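Local coordinates for protein actinorhodin polyketide putative beta-ketoacyl synthase 2 (Streptomyces coelicolor A3, PDB 1TQY) that probably acts as the chain length factor of the actinorhodin polyketide synthase, a member of the beta-ketoacyl synthase family that serves antibiotic biosynthesis, at residues V301-G306 against V350-M355; P28-V33 against L357-I362; G376-L379 against P384-T387. All coordinates share one frame; numbering follows the deposited sequence.

In the fold
From the N terminus, helix 26-34 comes first and waits more than 320 residues for its partner: interaction 2 joins it to the end of helix 345-359 and the turn that follows. Nested within that long loop, interaction 1 sets strand 301-303 against the middle of the same helix. Thr352 of interaction 1 and Tyr29 of the 28-33 segment probably share a hydrogen bond, and Met355 packs on Trp30. Interaction 3 then follows in series, closing a short loop between strand 378-379 and residues 384-387. It reaches interaction 2 through a probable backbone hydrogen bond between Ile362 and Arg385. Helix 345-359 thus lies between the N-terminal helix and the C-terminal strands.

Interaction 1. Residues V301-G306 against V350-M355; sequences VVFADG and VVTALM
Phe303 covers the backbone and methyl group of Ala353 with one face of its ring, and this pair makes up most of the contact between strand 301-303 and helix 345-359. The methyl carbon Ala353 CB lies 3.8 Å from the centroid of the Phe303 ring, only 18° off the ring normal, which makes a CH-pi interaction. It sits nearest the CD1-CE1 side, 3.7 Å from Phe303 CE1 to Ala353 CB. The far end of the ring presses closer to the main chain: Phe303 CZ is 3.5 Å from Ala353 CA. The ring reaches the helix because its CG stands anti to the carbonyl carbon (chi1 -82°) on a CB that already points there.

Thr352 adds a smaller contact. Its methyl CG2 comes obliquely to Phe303 CE2 at 3.8 Å, while the hydroxyl is used in other directions, with OG1 hydrogen-bonded to Tyr29 OH and to Leu348 O one turn back. The residue therefore gives its apolar branch to the ring and its polar branch to helix 26-34 and its own helix.

On the other side of the strand, Val302 and Ala304 pack against helix 310-324. Strand 301-303 is thus sandwiched between two helices, as in the layered alpha-beta architecture of the thiolase fold, whose C-terminal half includes helix 345-359 in its buried central helical layer.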
loop_
_atom_site.group_PDB
_atom_site.type_symbol
_atom_site.label_atom_id
_atom_site.label_comp_id
_atom_site.label_asym_id
_atom_site.label_seq_id
_atom_site.Cartn_x
_atom_site.Cartn_y
_atom_site.Cartn_z
ATOM N N VAL B 301 12.733 11.273 -24.933
ATOM C CA VAL B 301 13.180 11.935 -23.715
ATOM C C VAL B 301 12.987 11.066 -22.483
ATOM O O VAL B 301 11.972 10.378 -22.340
ATOM C CB VAL B 301 12.438 13.271 -23.507
ATOM C CG1 VAL B 301 10.945 13.029 -23.420
ATOM C CG2 VAL B 301 12.941 13.960 -22.249
ATOM N N VAL B 302 13.972 11.111 -21.597
ATOM C CA VAL B 302 13.937 10.334 -20.374
ATOM C C VAL B 302 13.886 11.219 -19.133
ATOM O O VAL B 302 14.800 12.017 -18.883
ATOM C CB VAL B 302 15.174 9.430 -20.273
ATOM C CG1 VAL B 302 15.161 8.670 -18.967
ATOM C CG2 VAL B 302 15.213 8.483 -21.460
ATOM N N PHE B 303 12.794 11.107 -18.384
ATOM C CA PHE B 303 12.646 11.847 -17.140
ATOM C C PHE B 303 13.229 10.939 -16.077
ATOM O O PHE B 303 12.558 10.047 -15.569
ATOM C CB PHE B 303 11.177 12.134 -16.848
ATOM C CG PHE B 303 10.655 13.318 -17.582
ATOM C CD1 PHE B 303 10.490 13.274 -18.958
ATOM C CD2 PHE B 303 10.375 14.500 -16.904
ATOM C CE1 PHE B 303 10.058 14.397 -19.656
ATOM C CE2 PHE B 303 9.944 15.631 -17.592
ATOM C CZ PHE B 303 9.785 15.582 -18.971
ATOM N N ALA B 304 14.498 11.173 -15.764
ATOM C CA ALA B 304 15.250 10.379 -14.798
ATOM C C ALA B 304 14.799 10.526 -13.352
ATOM O O ALA B 304 14.255 11.559 -12.960
ATOM C CB ALA B 304 16.732 10.735 -14.913
ATOM N N ASP B 305 15.043 9.488 -12.560
ATOM C CA ASP B 305 14.675 9.518 -11.157
ATOM C C ASP B 305 15.398 10.695 -10.481
ATOM O O ASP B 305 14.822 11.382 -9.635
ATOM C CB ASP B 305 15.040 8.175 -10.502
ATOM C CG ASP B 305 14.825 8.171 -8.996
ATOM O OD1 ASP B 305 13.663 8.283 -8.540
ATOM O OD2 ASP B 305 15.832 8.044 -8.278
ATOM N N GLY B 306 16.650 10.941 -10.868
ATOM C CA GLY B 306 17.401 12.055 -10.306
ATOM C C GLY B 306 17.597 11.992 -8.809
ATOM O O GLY B 306 17.128 12.864 -8.068
ATOM N N VAL B 350 5.311 12.349 -14.320
ATOM C CA VAL B 350 4.431 11.949 -15.409
ATOM C C VAL B 350 3.691 13.163 -15.974
ATOM O O VAL B 350 3.591 13.333 -17.190
ATOM C CB VAL B 350 3.407 10.895 -14.935
ATOM C CG1 VAL B 350 2.318 10.704 -15.994
ATOM C CG2 VAL B 350 4.130 9.561 -14.680
ATOM N N VAL B 351 3.167 14.005 -15.088
ATOM C CA VAL B 351 2.457 15.204 -15.514
ATOM C C VAL B 351 3.402 16.114 -16.286
ATOM O O VAL B 351 3.053 16.657 -17.335
ATOM C CB VAL B 351 1.900 15.994 -14.306
ATOM C CG1 VAL B 351 1.364 17.350 -14.768
ATOM C CG2 VAL B 351 0.794 15.208 -13.633
ATOM N N THR B 352 4.611 16.279 -15.763
ATOM C CA THR B 352 5.599 17.138 -16.401
ATOM C C THR B 352 5.964 16.605 -17.788
ATOM O O THR B 352 6.104 17.383 -18.736
ATOM C CB THR B 352 6.838 17.260 -15.505
ATOM O OG1 THR B 352 6.417 17.607 -14.176
ATOM C CG2 THR B 352 7.764 18.345 -16.014
ATOM N N ALA B 353 6.082 15.284 -17.911
ATOM C CA ALA B 353 6.409 14.652 -19.192
ATOM C C ALA B 353 5.282 14.838 -20.213
ATOM O O ALA B 353 5.528 15.223 -21.362
ATOM C CB ALA B 353 6.685 13.170 -18.982
ATOM N N LEU B 354 4.043 14.581 -19.791
ATOM C CA LEU B 354 2.889 14.728 -20.689
ATOM C C LEU B 354 2.794 16.154 -21.235
ATOM O O LEU B 354 2.451 16.371 -22.400
ATOM C CB LEU B 354 1.589 14.358 -19.955
ATOM C CG LEU B 354 1.438 12.853 -19.681
ATOM C CD1 LEU B 354 0.352 12.579 -18.646
ATOM C CD2 LEU B 354 1.136 12.157 -20.991
ATOM N N MET B 355 3.109 17.119 -20.378
ATOM C CA MET B 355 3.074 18.524 -20.741
ATOM C C MET B 355 4.156 18.844 -21.757
ATOM O O MET B 355 3.985 19.702 -22.628
ATOM C CB MET B 355 3.258 19.389 -19.493
ATOM C CG MET B 355 2.002 19.509 -18.643
ATOM S SD MET B 355 0.801 20.633 -19.408
ATOM C CE MET B 355 -0.013 19.550 -20.507
#

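Interaction 2. Residues P28-V33 against L357-I362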
loop_
_atom_site.group_PDB
_atom_site.type_symbol
_atom_site.label_atom_id
_atom_site.label_comp_id
_atom_site.label_asym_id
_atom_site.label_seq_id
_atom_site.Cartn_x
_atom_site.Cartn_y
_atom_site.Cartn_z
ATOM N N PRO B 28 0.536 27.353 -12.806
ATOM C CA PRO B 28 1.645 27.946 -12.053
ATOM C C PRO B 28 2.865 27.027 -12.050
ATOM O O PRO B 28 4.001 27.475 -12.193
ATOM C CB PRO B 28 1.061 28.120 -10.653
ATOM C CG PRO B 28 -0.406 28.222 -10.895
ATOM C CD PRO B 28 -0.650 27.193 -11.952
ATOM N N TYR B 29 2.618 25.736 -11.884
ATOM C CA TYR B 29 3.696 24.765 -11.861
ATOM C C TYR B 29 4.462 24.728 -13.184
ATOM O O TYR B 29 5.676 24.916 -13.209
ATOM C CB TYR B 29 3.136 23.380 -11.552
ATOM C CG TYR B 29 4.148 22.277 -11.727
ATOM C CD1 TYR B 29 5.200 22.122 -10.832
ATOM C CD2 TYR B 29 4.068 21.405 -12.806
ATOM C CE1 TYR B 29 6.150 21.125 -11.005
ATOM C CE2 TYR B 29 5.014 20.406 -12.986
ATOM C CZ TYR B 29 6.048 20.274 -12.080
ATOM O OH TYR B 29 6.963 19.274 -12.261
ATOM N N TRP B 30 3.752 24.480 -14.275
ATOM C CA TRP B 30 4.366 24.420 -15.600
ATOM C C TRP B 30 5.127 25.703 -15.924
ATOM O O TRP B 30 6.159 25.681 -16.600
ATOM C CB TRP B 30 3.297 24.196 -16.657
ATOM C CG TRP B 30 3.844 24.050 -18.030
ATOM C CD1 TRP B 30 3.555 24.829 -19.109
ATOM C CD2 TRP B 30 4.715 23.015 -18.502
ATOM N NE1 TRP B 30 4.183 24.339 -20.231
ATOM C CE2 TRP B 30 4.901 23.225 -19.886
ATOM C CE3 TRP B 30 5.353 21.929 -17.890
ATOM C CZ2 TRP B 30 5.696 22.388 -20.674
ATOM C CZ3 TRP B 30 6.144 21.096 -18.672
ATOM C CH2 TRP B 30 6.307 21.331 -20.052
ATOM N N SER B 31 4.609 26.825 -15.444
ATOM C CA SER B 31 5.263 28.091 -15.686
ATOM C C SER B 31 6.602 28.163 -14.965
ATOM O O SER B 31 7.593 28.620 -15.533
ATOM C CB SER B 31 4.378 29.244 -15.228
ATOM O OG SER B 31 5.141 30.440 -15.177
ATOM N N ALA B 32 6.632 27.708 -13.717
ATOM C CA ALA B 32 7.860 27.734 -12.920
ATOM C C ALA B 32 8.913 26.766 -13.469
ATOM O O ALA B 32 10.107 27.069 -13.480
ATOM C CB ALA B 32 7.543 27.393 -11.468
ATOM N N VAL B 33 8.456 25.606 -13.928
ATOM C CA VAL B 33 9.340 24.590 -14.481
ATOM C C VAL B 33 10.074 25.053 -15.730
ATOM O O VAL B 33 11.285 24.883 -15.845
ATOM C CB VAL B 33 8.560 23.328 -14.831
ATOM C CG1 VAL B 33 9.460 22.351 -15.568
ATOM C CG2 VAL B 33 8.014 22.708 -13.571
ATOM N N LEU B 357 5.319 16.654 -23.900
ATOM C CA LEU B 357 4.842 16.067 -25.143
ATOM C C LEU B 357 3.790 16.957 -25.792
ATOM O O LEU B 357 3.809 17.177 -27.004
ATOM C CB LEU B 357 4.241 14.688 -24.888
ATOM C CG LEU B 357 5.179 13.661 -24.269
ATOM C CD1 LEU B 357 4.413 12.379 -24.058
ATOM C CD2 LEU B 357 6.385 13.443 -25.158
ATOM N N ARG B 358 2.877 17.477 -24.979
ATOM C CA ARG B 358 1.819 18.327 -25.491
ATOM C C ARG B 358 2.331 19.661 -26.011
ATOM O O ARG B 358 1.931 20.106 -27.087
ATOM C CB ARG B 358 0.767 18.580 -24.415
ATOM C CG ARG B 358 -0.579 18.937 -25.014
ATOM C CD ARG B 358 -1.566 19.407 -23.978
ATOM N NE ARG B 358 -1.117 20.634 -23.334
ATOM C CZ ARG B 358 -1.797 21.264 -22.382
ATOM N NH1 ARG B 358 -2.958 20.777 -21.967
ATOM N NH2 ARG B 358 -1.317 22.380 -21.844
ATOM N N GLU B 359 3.215 20.293 -25.244
ATOM C CA GLU B 359 3.790 21.592 -25.604
ATOM C C GLU B 359 4.961 21.528 -26.579
ATOM O O GLU B 359 5.488 22.566 -26.977
ATOM C CB GLU B 359 4.249 22.331 -24.346
ATOM C CG GLU B 359 3.356 23.491 -23.953
ATOM C CD GLU B 359 1.940 23.047 -23.658
ATOM O OE1 GLU B 359 1.756 22.214 -22.740
ATOM O OE2 GLU B 359 1.012 23.528 -24.340
ATOM N N GLY B 360 5.385 20.324 -26.948
ATOM C CA GLY B 360 6.497 20.206 -27.877
ATOM C C GLY B 360 7.859 20.660 -27.360
ATOM O O GLY B 360 8.776 20.879 -28.153
ATOM N N VAL B 361 8.003 20.803 -26.043
ATOM C CA VAL B 361 9.273 21.216 -25.450
ATOM C C VAL B 361 9.633 20.362 -24.238
ATOM O O VAL B 361 8.755 19.927 -23.490
ATOM C CB VAL B 361 9.243 22.694 -24.997
ATOM C CG1 VAL B 361 9.030 23.604 -26.198
ATOM C CG2 VAL B 361 8.141 22.900 -23.962
ATOM N N ILE B 362 10.927 20.119 -24.046
ATOM C CA ILE B 362 11.387 19.330 -22.904
ATOM C C ILE B 362 11.663 20.223 -21.698
ATOM O O ILE B 362 12.528 21.098 -21.750
ATOM C CB ILE B 362 12.686 18.542 -23.236
ATOM C CG1 ILE B 362 12.423 17.583 -24.408
ATOM C CG2 ILE B 362 13.153 17.763 -22.000
ATOM C CD1 ILE B 362 13.653 16.826 -24.900
#
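Glu359 OE1, which lies 4.1 Å from Trp30 NE1 without bonding to it, is gripped by two nitrogens of the preceding residue. Arg358 NH2 reaches Glu359 OE1 at 3.2 Å in a salt bridge, meeting it on the syn side and 18° out of the carboxylate plane. Arg358 NE adds a weak hydrogen bond to the same oxygen at 3.3 Å. Two donors on one side chain thus hold the carboxylate, which probably limits its rotation and partly offsets its charge next to the indole.

A bend at chi2 turns the carboxylate back toward Arg358. With the carboxylate held there, the aliphatic part of Glu359 lies against Trp30: Glu359 CG is 3.9 Å from Trp30 NE1, and Glu359 CB is equally distant, 3.9 Å, from Trp30 CZ2. The two side chains run past each other in opposite directions, with ring and carboxylate planes 61° apart. Val361, beyond the positive-phi Gly360 that follows the helix, brings its CG2 obliquely to 4.1 Å from Trp30 CZ2. Trp30 spans to both partners because its CG is anti to the backbone N (chi1 -177°), projecting the indole away from its own helix.

The indole also packs on Met355 and Ser356, so it covers the last turns of helix 345-359 from the side of helix 26-34. Past the helix, Gly360 is backbone-bonded to Ala388 and Ile362 to Arg385; within it, Leu357 and Arg358 lean on Arg410 of strand 402-410.

Interaction 3. Residues G376-L379 against P384-T387; sequences GIDL and PRST
Asp378 and Arg385 form a salt bridge across the short connection that leaves strand 378-379, a weakly bonded strand running parallel to strand 330-332 in the C-terminal half of the thiolase fold.

The ionic contact is bidentate and end-on, with the two terminal nitrogens of Arg385 each taking one oxygen of Asp378. The shorter bond runs from Arg385 NH1 to Asp378 OD2 at 2.8 Å, with an N-H...acceptor angle of 157°. Arg385 NH2 pairs with Asp378 OD1 at 3.2 Å, and NH1 adds a weak, longer bond to that same OD1. Both main acceptors lie close to the guanidinium plane, but the carboxylate is turned 30° from it. Both oxygens are met well out of the carboxylate plane, OD2 on its syn side and OD1 from above.

Non-polar packing on strand 330-332 supports both sides: Arg385 lies against Pro330 and Leu379 against Val331.

A last polar approach stays unbonded, since Arg385 NH2 is 3.4 Å from Leu379 O but meets it at a poor angle.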
loop_
_atom_site.group_PDB
_atom_site.type_symbol
_atom_site.label_atom_id
_atom_site.label_comp_id
_atom_site.label_asym_id
_atom_site.label_seq_id
_atom_site.Cartn_x
_atom_site.Cartn_y
_atom_site.Cartn_z
ATOM N N GLY B 376 27.985 10.110 -18.744
ATOM C CA GLY B 376 27.675 9.975 -20.156
ATOM C C GLY B 376 26.217 10.227 -20.497
ATOM O O GLY B 376 25.579 9.394 -21.127
ATOM N N ILE B 377 25.672 11.367 -20.087
ATOM C CA ILE B 377 24.279 11.648 -20.394
ATOM C C ILE B 377 24.102 13.009 -21.047
ATOM O O ILE B 377 24.912 13.914 -20.854
ATOM C CB ILE B 377 23.391 11.606 -19.136
ATOM C CG1 ILE B 377 23.855 12.658 -18.133
ATOM C CG2 ILE B 377 23.437 10.214 -18.517
ATOM C CD1 ILE B 377 22.954 12.763 -16.914
ATOM N N ASP B 378 23.047 13.145 -21.843
ATOM C CA ASP B 378 22.744 14.412 -22.494
ATOM C C ASP B 378 21.666 15.090 -21.641
ATOM O O ASP B 378 20.479 14.912 -21.896
ATOM C CB ASP B 378 22.229 14.154 -23.918
ATOM C CG ASP B 378 21.792 15.433 -24.629
ATOM O OD1 ASP B 378 22.188 16.536 -24.195
ATOM O OD2 ASP B 378 21.064 15.335 -25.635
ATOM N N LEU B 379 22.077 15.845 -20.621
ATOM C CA LEU B 379 21.123 16.528 -19.733
ATOM C C LEU B 379 20.589 17.837 -20.292
ATOM O O LEU B 379 21.348 18.632 -20.834
ATOM C CB LEU B 379 21.757 16.843 -18.374
ATOM C CG LEU B 379 21.350 16.051 -17.129
ATOM C CD1 LEU B 379 21.831 16.820 -15.896
ATOM C CD2 LEU B 379 19.845 15.864 -17.067
ATOM N N PRO B 384 14.182 25.267 -21.819
ATOM C CA PRO B 384 13.512 24.069 -22.334
ATOM C C PRO B 384 14.070 23.797 -23.726
ATOM O O PRO B 384 14.380 24.733 -24.464
ATOM C CB PRO B 384 12.042 24.483 -22.375
ATOM C CG PRO B 384 11.938 25.506 -21.276
ATOM C CD PRO B 384 13.200 26.312 -21.482
ATOM N N ARG B 385 14.213 22.530 -24.079
ATOM C CA ARG B 385 14.736 22.190 -25.392
ATOM C C ARG B 385 13.550 21.839 -26.275
ATOM O O ARG B 385 12.819 20.892 -25.997
ATOM C CB ARG B 385 15.690 21.003 -25.279
ATOM C CG ARG B 385 16.472 20.699 -26.539
ATOM C CD ARG B 385 17.328 19.454 -26.345
ATOM N NE ARG B 385 18.333 19.632 -25.298
ATOM C CZ ARG B 385 19.268 18.735 -25.003
ATOM N NH1 ARG B 385 19.326 17.591 -25.673
ATOM N NH2 ARG B 385 20.156 18.989 -24.050
ATOM N N SER B 386 13.361 22.616 -27.337
ATOM C CA SER B 386 12.248 22.398 -28.248
ATOM C C SER B 386 12.533 21.338 -29.307
ATOM O O SER B 386 12.883 21.659 -30.443
ATOM C CB SER B 386 11.866 23.720 -28.920
ATOM O OG SER B 386 13.009 24.353 -29.477
ATOM N N THR B 387 12.366 20.073 -28.925
ATOM C CA THR B 387 12.597 18.935 -29.817
ATOM C C THR B 387 11.280 18.274 -30.220
ATOM O O THR B 387 11.269 17.325 -31.008
ATOM C CB THR B 387 13.435 17.847 -29.130
ATOM O OG1 THR B 387 12.637 17.189 -28.138
ATOM C CG2 THR B 387 14.649 18.450 -28.458
#